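Local coordinates for proximal thread matrix protein 1 (Mytilus galloprovincialis, PDB 4CN9), which is a collagen-binding matrix protein of the mussel byssus with two von Willebrand factor A domains, one of which binds zinc, and probably helps organise collagen in proximal threads, at residues A[55-60]-A[152-157]; A[102-107]-A[146-151]; A[167-172]-A[188-193]. All blocks are in the same frame, centred on the assembly; numbering follows the deposited sequence.

Interaction 1: residues A[55-60]-A[152-157]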
# COMPACT_ATOMS: atom_id res chain seq x y z
N ASP A 55 -12.47 1.42 13.78
CA ASP A 55 -11.95 2.44 14.68
C ASP A 55 -11.07 3.36 13.83
O ASP A 55 -10.07 2.92 13.24
CB ASP A 55 -11.17 1.80 15.85
CG ASP A 55 -12.08 1.09 16.87
OD1 ASP A 55 -13.23 1.52 17.08
OD2 ASP A 55 -11.62 0.09 17.48
N ILE A 56 -11.49 4.62 13.69
CA ILE A 56 -10.82 5.56 12.81
C ILE A 56 -10.14 6.67 13.62
O ILE A 56 -10.76 7.31 14.46
CB ILE A 56 -11.82 6.20 11.83
CG1 ILE A 56 -12.55 5.11 11.01
CG2 ILE A 56 -11.11 7.15 10.90
CD1 ILE A 56 -14.00 5.44 10.72
N ILE A 57 -8.84 6.84 13.39
CA ILE A 57 -8.08 7.91 13.98
C ILE A 57 -7.64 8.88 12.90
O ILE A 57 -7.02 8.49 11.92
CB ILE A 57 -6.82 7.38 14.69
CG1 ILE A 57 -7.23 6.39 15.79
CG2 ILE A 57 -6.00 8.53 15.27
CD1 ILE A 57 -7.98 7.01 16.96
N VAL A 58 -7.99 10.15 13.07
CA VAL A 58 -7.43 11.20 12.23
C VAL A 58 -6.26 11.88 12.94
O VAL A 58 -6.37 12.32 14.07
CB VAL A 58 -8.49 12.27 11.87
CG1 VAL A 58 -7.86 13.42 11.10
CG2 VAL A 58 -9.62 11.63 11.08
N LEU A 59 -5.13 11.93 12.24
CA LEU A 59 -3.91 12.60 12.69
C LEU A 59 -3.85 13.94 11.97
O LEU A 59 -3.67 14.02 10.75
CB LEU A 59 -2.71 11.70 12.33
CG LEU A 59 -1.38 11.75 13.08
CD1 LEU A 59 -1.51 11.95 14.59
CD2 LEU A 59 -0.66 10.44 12.79
N PHE A 60 -4.04 15.00 12.76
CA PHE A 60 -4.41 16.33 12.30
C PHE A 60 -3.22 17.26 12.57
O PHE A 60 -2.91 17.54 13.72
CB PHE A 60 -5.64 16.73 13.14
CG PHE A 60 -6.29 18.03 12.77
CD1 PHE A 60 -5.68 19.26 13.07
CD2 PHE A 60 -7.54 18.04 12.17
CE1 PHE A 60 -6.31 20.44 12.75
CE2 PHE A 60 -8.18 19.23 11.84
CZ PHE A 60 -7.57 20.42 12.13
N ASN A 152 -1.09 4.64 22.02
CA ASN A 152 -2.20 5.15 22.82
C ASN A 152 -3.56 5.05 22.15
O ASN A 152 -4.52 4.54 22.74
CB ASN A 152 -1.96 6.62 23.20
CG ASN A 152 -0.79 6.81 24.15
OD1 ASN A 152 0.18 6.05 24.11
ND2 ASN A 152 -0.88 7.82 25.00
N SER A 153 -3.65 5.53 20.91
CA SER A 153 -4.95 5.76 20.27
C SER A 153 -5.76 4.50 20.05
O SER A 153 -6.99 4.54 20.15
CB SER A 153 -4.77 6.47 18.93
OG SER A 153 -4.05 7.66 19.09
N PHE A 154 -5.10 3.39 19.73
CA PHE A 154 -5.79 2.13 19.51
C PHE A 154 -5.74 1.22 20.72
O PHE A 154 -6.17 0.06 20.65
CB PHE A 154 -5.19 1.41 18.30
CG PHE A 154 -5.59 2.01 16.99
CD1 PHE A 154 -6.91 1.94 16.55
CD2 PHE A 154 -4.67 2.66 16.20
CE1 PHE A 154 -7.29 2.50 15.33
CE2 PHE A 154 -5.04 3.22 14.98
CZ PHE A 154 -6.36 3.14 14.55
N SER A 155 -5.26 1.73 21.86
CA SER A 155 -5.16 0.88 23.05
C SER A 155 -6.53 0.62 23.66
O SER A 155 -7.46 1.42 23.50
CB SER A 155 -4.22 1.49 24.10
OG SER A 155 -4.75 2.67 24.69
N GLY A 156 -6.66 -0.50 24.37
CA GLY A 156 -7.83 -0.78 25.16
C GLY A 156 -8.26 0.40 26.01
O GLY A 156 -9.45 0.69 26.13
N ALA A 157 -7.30 1.10 26.59
CA ALA A 157 -7.60 2.20 27.52
C ALA A 157 -8.34 3.36 26.84
O ALA A 157 -9.06 4.11 27.51
CB ALA A 157 -6.32 2.70 28.16

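Interaction 2: residues A[102-107]-A[146-151]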
# COMPACT_ATOMS: atom_id res chain seq x y z
N GLY A 102 -11.65 8.99 16.60
CA GLY A 102 -10.80 9.79 17.46
C GLY A 102 -9.90 10.73 16.67
O GLY A 102 -9.63 10.51 15.48
N VAL A 103 -9.43 11.79 17.32
CA VAL A 103 -8.59 12.76 16.64
C VAL A 103 -7.40 13.10 17.50
O VAL A 103 -7.52 13.38 18.70
CB VAL A 103 -9.34 14.04 16.33
CG1 VAL A 103 -8.40 15.07 15.72
CG2 VAL A 103 -10.51 13.76 15.40
N VAL A 104 -6.24 13.08 16.86
CA VAL A 104 -4.97 13.36 17.49
C VAL A 104 -4.28 14.49 16.73
O VAL A 104 -4.10 14.40 15.51
CB VAL A 104 -4.09 12.11 17.44
CG1 VAL A 104 -2.66 12.41 17.86
CG2 VAL A 104 -4.72 11.01 18.29
N GLN A 105 -3.95 15.57 17.44
CA GLN A 105 -3.25 16.71 16.84
C GLN A 105 -1.75 16.50 16.96
O GLN A 105 -1.26 15.97 17.95
CB GLN A 105 -3.64 18.03 17.53
CG GLN A 105 -5.11 18.34 17.53
CD GLN A 105 -5.53 19.38 18.60
OE1 GLN A 105 -6.50 19.19 19.33
NE2 GLN A 105 -4.80 20.48 18.68
N PHE A 106 -1.00 16.93 15.95
CA PHE A 106 0.45 16.79 15.98
C PHE A 106 1.13 17.95 15.26
O PHE A 106 0.65 18.42 14.21
CB PHE A 106 0.88 15.45 15.36
CG PHE A 106 0.95 15.49 13.85
CD1 PHE A 106 -0.18 15.25 13.08
CD2 PHE A 106 2.15 15.79 13.21
CE1 PHE A 106 -0.12 15.31 11.69
CE2 PHE A 106 2.22 15.86 11.82
CZ PHE A 106 1.09 15.61 11.06
N SER A 107 2.23 18.42 15.85
CA SER A 107 3.17 19.32 15.19
C SER A 107 4.43 19.33 16.05
O SER A 107 5.35 18.53 15.83
CB SER A 107 2.61 20.75 14.97
OG SER A 107 2.00 21.32 16.12
N LEU A 146 2.60 9.18 14.65
CA LEU A 146 2.33 7.78 14.33
C LEU A 146 2.59 6.87 15.53
O LEU A 146 1.86 5.92 15.77
CB LEU A 146 3.18 7.34 13.13
CG LEU A 146 2.80 8.00 11.81
CD1 LEU A 146 3.86 7.76 10.73
CD2 LEU A 146 1.45 7.50 11.34
N LYS A 147 3.66 7.16 16.27
CA LYS A 147 4.01 6.42 17.48
C LYS A 147 2.92 6.56 18.53
O LYS A 147 2.46 5.58 19.12
CB LYS A 147 5.33 6.97 18.03
CG LYS A 147 5.84 6.28 19.29
CD LYS A 147 7.12 6.98 19.78
CE LYS A 147 7.40 6.67 21.24
NZ LYS A 147 7.83 5.26 21.41
N HIS A 148 2.49 7.80 18.75
CA HIS A 148 1.41 8.05 19.71
C HIS A 148 0.14 7.27 19.34
O HIS A 148 -0.55 6.70 20.21
CB HIS A 148 1.14 9.56 19.76
CG HIS A 148 0.08 9.95 20.74
ND1 HIS A 148 0.37 10.34 22.03
CD2 HIS A 148 -1.27 10.03 20.62
CE1 HIS A 148 -0.76 10.65 22.66
NE2 HIS A 148 -1.76 10.47 21.82
N VAL A 149 -0.18 7.23 18.05
CA VAL A 149 -1.36 6.51 17.58
C VAL A 149 -1.23 5.00 17.85
O VAL A 149 -2.16 4.36 18.34
CB VAL A 149 -1.63 6.80 16.08
CG1 VAL A 149 -2.64 5.83 15.51
CG2 VAL A 149 -2.12 8.25 15.91
N ARG A 150 -0.07 4.44 17.55
CA ARG A 150 0.16 3.02 17.82
C ARG A 150 0.09 2.68 19.32
O ARG A 150 -0.55 1.71 19.72
CB ARG A 150 1.52 2.58 17.27
CG ARG A 150 1.83 1.12 17.54
CD ARG A 150 3.17 0.71 16.94
NE ARG A 150 4.25 1.64 17.26
CZ ARG A 150 5.02 1.58 18.35
NH1 ARG A 150 4.83 0.64 19.27
NH2 ARG A 150 5.99 2.48 18.53
N GLU A 151 0.72 3.50 20.16
CA GLU A 151 0.86 3.20 21.58
C GLU A 151 -0.37 3.60 22.42
O GLU A 151 -0.66 2.96 23.42
CB GLU A 151 2.12 3.90 22.13
CG GLU A 151 3.43 3.37 21.53
CD GLU A 151 4.70 4.02 22.11
OE1 GLU A 151 4.62 5.09 22.74
OE2 GLU A 151 5.79 3.45 21.91

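Interaction 3: residues A[167-172]-A[188-193]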
# COMPACT_ATOMS: atom_id res chain seq x y z
N LYS A 167 -8.91 -1.18 11.69
CA LYS A 167 -8.19 -0.02 12.21
C LYS A 167 -7.70 0.85 11.06
O LYS A 167 -7.00 0.37 10.17
CB LYS A 167 -7.00 -0.46 13.04
CG LYS A 167 -7.38 -1.21 14.30
CD LYS A 167 -6.20 -1.28 15.24
CE LYS A 167 -6.00 -2.67 15.78
NZ LYS A 167 -5.27 -3.51 14.80
N ILE A 168 -8.08 2.13 11.09
CA ILE A 168 -7.76 3.08 10.04
C ILE A 168 -7.20 4.39 10.61
O ILE A 168 -7.74 4.95 11.58
CB ILE A 168 -9.01 3.43 9.20
CG1 ILE A 168 -9.68 2.16 8.68
CG2 ILE A 168 -8.64 4.37 8.04
CD1 ILE A 168 -11.12 2.35 8.31
N VAL A 169 -6.11 4.86 10.00
CA VAL A 169 -5.50 6.15 10.31
C VAL A 169 -5.49 7.02 9.06
O VAL A 169 -5.02 6.59 7.99
CB VAL A 169 -4.04 5.99 10.82
CG1 VAL A 169 -3.37 7.34 11.00
CG2 VAL A 169 -4.01 5.21 12.09
N ILE A 170 -6.04 8.22 9.20
CA ILE A 170 -6.03 9.20 8.13
C ILE A 170 -5.17 10.39 8.58
O ILE A 170 -5.52 11.12 9.50
CB ILE A 170 -7.46 9.65 7.77
CG1 ILE A 170 -8.24 8.46 7.19
CG2 ILE A 170 -7.43 10.79 6.76
CD1 ILE A 170 -9.74 8.56 7.30
N LEU A 171 -4.02 10.52 7.94
CA LEU A 171 -3.04 11.57 8.23
C LEU A 171 -3.24 12.75 7.29
O LEU A 171 -3.36 12.57 6.07
CB LEU A 171 -1.63 11.01 8.08
CG LEU A 171 -0.44 11.97 8.00
CD1 LEU A 171 -0.21 12.63 9.32
CD2 LEU A 171 0.81 11.23 7.57
N MET A 172 -3.30 13.95 7.86
CA MET A 172 -3.42 15.19 7.09
C MET A 172 -2.27 16.11 7.46
O MET A 172 -2.12 16.47 8.63
CB MET A 172 -4.75 15.89 7.43
CG MET A 172 -5.99 15.04 7.19
SD MET A 172 -7.49 15.84 7.86
CE MET A 172 -7.51 17.30 6.85
N HIS A 188 5.95 1.72 9.81
CA HIS A 188 6.13 0.27 9.70
C HIS A 188 5.53 -0.47 10.90
O HIS A 188 4.77 -1.42 10.73
CB HIS A 188 7.63 -0.05 9.57
CG HIS A 188 7.94 -1.51 9.61
ND1 HIS A 188 7.82 -2.33 8.50
CD2 HIS A 188 8.36 -2.31 10.62
CE1 HIS A 188 8.15 -3.56 8.83
NE2 HIS A 188 8.48 -3.58 10.11
N LYS A 189 5.84 -0.04 12.11
CA LYS A 189 5.30 -0.70 13.30
C LYS A 189 3.78 -0.57 13.35
O LYS A 189 3.06 -1.50 13.71
CB LYS A 189 5.91 -0.10 14.56
CG LYS A 189 7.40 -0.35 14.72
CD LYS A 189 7.86 0.32 16.02
CE LYS A 189 9.30 0.06 16.33
NZ LYS A 189 9.72 0.77 17.58
N LEU A 190 3.28 0.59 12.96
CA LEU A 190 1.84 0.81 13.02
C LEU A 190 1.13 -0.12 12.05
O LEU A 190 0.18 -0.83 12.42
CB LEU A 190 1.54 2.29 12.72
CG LEU A 190 0.09 2.75 12.83
CD1 LEU A 190 -0.49 2.47 14.22
CD2 LEU A 190 0.01 4.24 12.48
N LYS A 191 1.60 -0.17 10.82
CA LYS A 191 0.96 -0.99 9.81
C LYS A 191 1.12 -2.48 10.14
O LYS A 191 0.25 -3.28 9.79
CB LYS A 191 1.50 -0.65 8.41
CG LYS A 191 1.09 0.75 7.92
CD LYS A 191 1.59 1.09 6.49
CE LYS A 191 3.07 1.33 6.45
NZ LYS A 191 3.58 1.66 5.09
N ALA A 192 2.20 -2.84 10.82
CA ALA A 192 2.42 -4.24 11.21
C ALA A 192 1.32 -4.72 12.17
O ALA A 192 1.12 -5.92 12.32
CB ALA A 192 3.80 -4.41 11.85
N GLU A 193 0.61 -3.79 12.80
CA GLU A 193 -0.45 -4.13 13.74
C GLU A 193 -1.80 -4.26 13.06
O GLU A 193 -2.82 -4.33 13.73
CB GLU A 193 -0.52 -3.08 14.85
CG GLU A 193 0.73 -3.05 15.72
CD GLU A 193 0.57 -2.22 16.99
OE1 GLU A 193 -0.46 -1.52 17.11
OE2 GLU A 193 1.47 -2.27 17.86

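Interaction 1: residues A[55-60]-A[152-157]
Ile-57 lies over one face of the Phe-154 ring, while the backbone carbonyl of Asp-55 meets the same ring at its edge. The aliphatic CG1 of Ile-57 stands 4.0 Å from the ring centroid of Phe-154 and 28° off the ring normal, a CH-pi contact displaced towards CZ, its nearest ring atom at 3.6 Å from CG1. The two side chains run past each other in opposite directions, so that the CG1 methylene of Ile-57 rests over the ring face. Asp-55 O lies in the plane of the ring, 3.5 Å from Phe-154 CE1, where the weakly positive C-H rim suits a carbonyl oxygen. With CG anti to its own carbonyl carbon (chi1 -75°), Phe-154 swings its ring back against the strand just as the chain leaves helix 142-153. One carbon further along the same isoleucine branch, Ile-57 CD1 packs on Ser-153 CB at 3.8 Å; serine is small enough to let the helix end approach the strand. Just past Phe-154 the chain turns, and Asn-152 O accepts bonds from both Ser-155 N and Ser-155 OG, the latter at 2.7 Å. Asp-55 turns its carboxylate to a salt bridge with Lys-165. Val-169 and Lys-167 of the adjacent strand 166-173 also touch the ring. Were Phe-154 an alanine, the ring would be gone, and Ile-57 CG1 would probably lose its cover and Asp-55 O its C-H neighbour. The chemistry is chiefly apolar and weakly polarised, fastening a helix end to a central strand of the von Willebrand factor A sheet by shape rather than strong polar bonds.

Interaction 2: residues A[102-107]-A[146-151]
Val-104 of strand 100-106 receives His-148 and Val-149 from helix 142-153, and these meetings are of van der Waals kind. Val-104 CG1 comes to 3.9 Å from His-148 CD2, approaching the imidazole aslant. The other branch, Val-104 CG2, faces Val-149 CG2 at a looser 4.5 Å. A branched valine suits a strand and offers one methyl to each helix residue; CG1, anti to the backbone N (chi1 170°), is the one presented to the histidine. Leu-59, Val-110 and Thr-112 also pack on Val-104, placing the contact between the helix and the strand next to the sheet's edge.

Hydrogen bonding falls to the neighbouring ring atom: His-148 NE2 bonds to Thr-112 OG1 on the edge strand 110-112, which would help fix the ring's rotation while the adjacent CD2 meets Val-104 CG1.

The ionic interactions lie away from the strand, on the helix and towards its neighbour. One turn apart, Lys-147 NZ and Glu-151 OE2 form a salt bridge of 2.8 Å, the ammonium meeting the syn side of the oxygen but 35° out of the carboxylate plane. Arg-150 NH2 joins OE2 of Glu-151 at a longer 3.5 Å, and has a second partner in Glu-186 of helix 183-192.

The division implies an amphipathic helix: valine and the CD2 of histidine are spent on the sheet, whereas the charged groups, costly to desolvate, pair among themselves and with Glu-186 away from Val-104.

Interaction 3: residues A[167-172]-A[188-193]
In the beta-alpha-beta unit made by strand 166-173, helix 183-192 and strand 195-202, part of the Rossmann-like von Willebrand factor A fold, Val-169 and Lys-167 join the first strand to the helix. The apolar half is a single touch between methyls, Val-169 CG2 to Leu-190 CD2 at 4.2 Å. Leucine is long enough to reach across, the CA atoms of Leu-190 and Val-169 being 9.5 Å apart: with CG anti to the backbone N (chi1 -176°), the branch brings CD2 to the valine. Val-149 and Phe-154 also lie against Val-169, so this touch continues into the packing of helix 142-153 and its following residue against the sheet.

Two residues earlier along the strand, where the contact nears solvent, a lysine takes over. Its methylenes can lie along Phe-154 while its ammonium reaches the backbone at Glu-193, near the carboxyl end of helix 183-192. There Glu-193 N donates to Leu-190 O at 3.0 Å, which helps fix the backbone whose next carbonyl the lysine meets. A positive charge at the carboxyl end of a helix is probably favoured by the helix dipole. The carboxylate of Glu-193 is only a distant neighbour, with OE1 5.7 Å from Lys-167 NZ. The bends at chi3 and chi4 of Lys-167 turn NZ to the backbone oxygen Glu-193 O, 2.8 Å away, at a C=O...N angle of 158° and tilted 21° from the carbonyl plane.

How the interactions relate
All three contacts pack helices against one side of the same sheet, on its neighbouring strands 100-106, 54-61 and 166-173. Interactions 1 and 2 share helix 142-153, the first using its last residue and the one just after it, the second the turns before; both are buried and essentially apolar across the interface. Interaction 3 belongs to the next helix and is only partly buried, and there a charged side chain bonds to a backbone carbonyl beside a sparse apolar touch. Strand 54-61 ties the set together, with probable backbone hydrogen bonds from Phe-60 N to Val-104 O and from Ile-57 N to Ile-168 O. Between the helices, Arg-150 packs on Leu-190 and Glu-193, joining interactions 2 and 3.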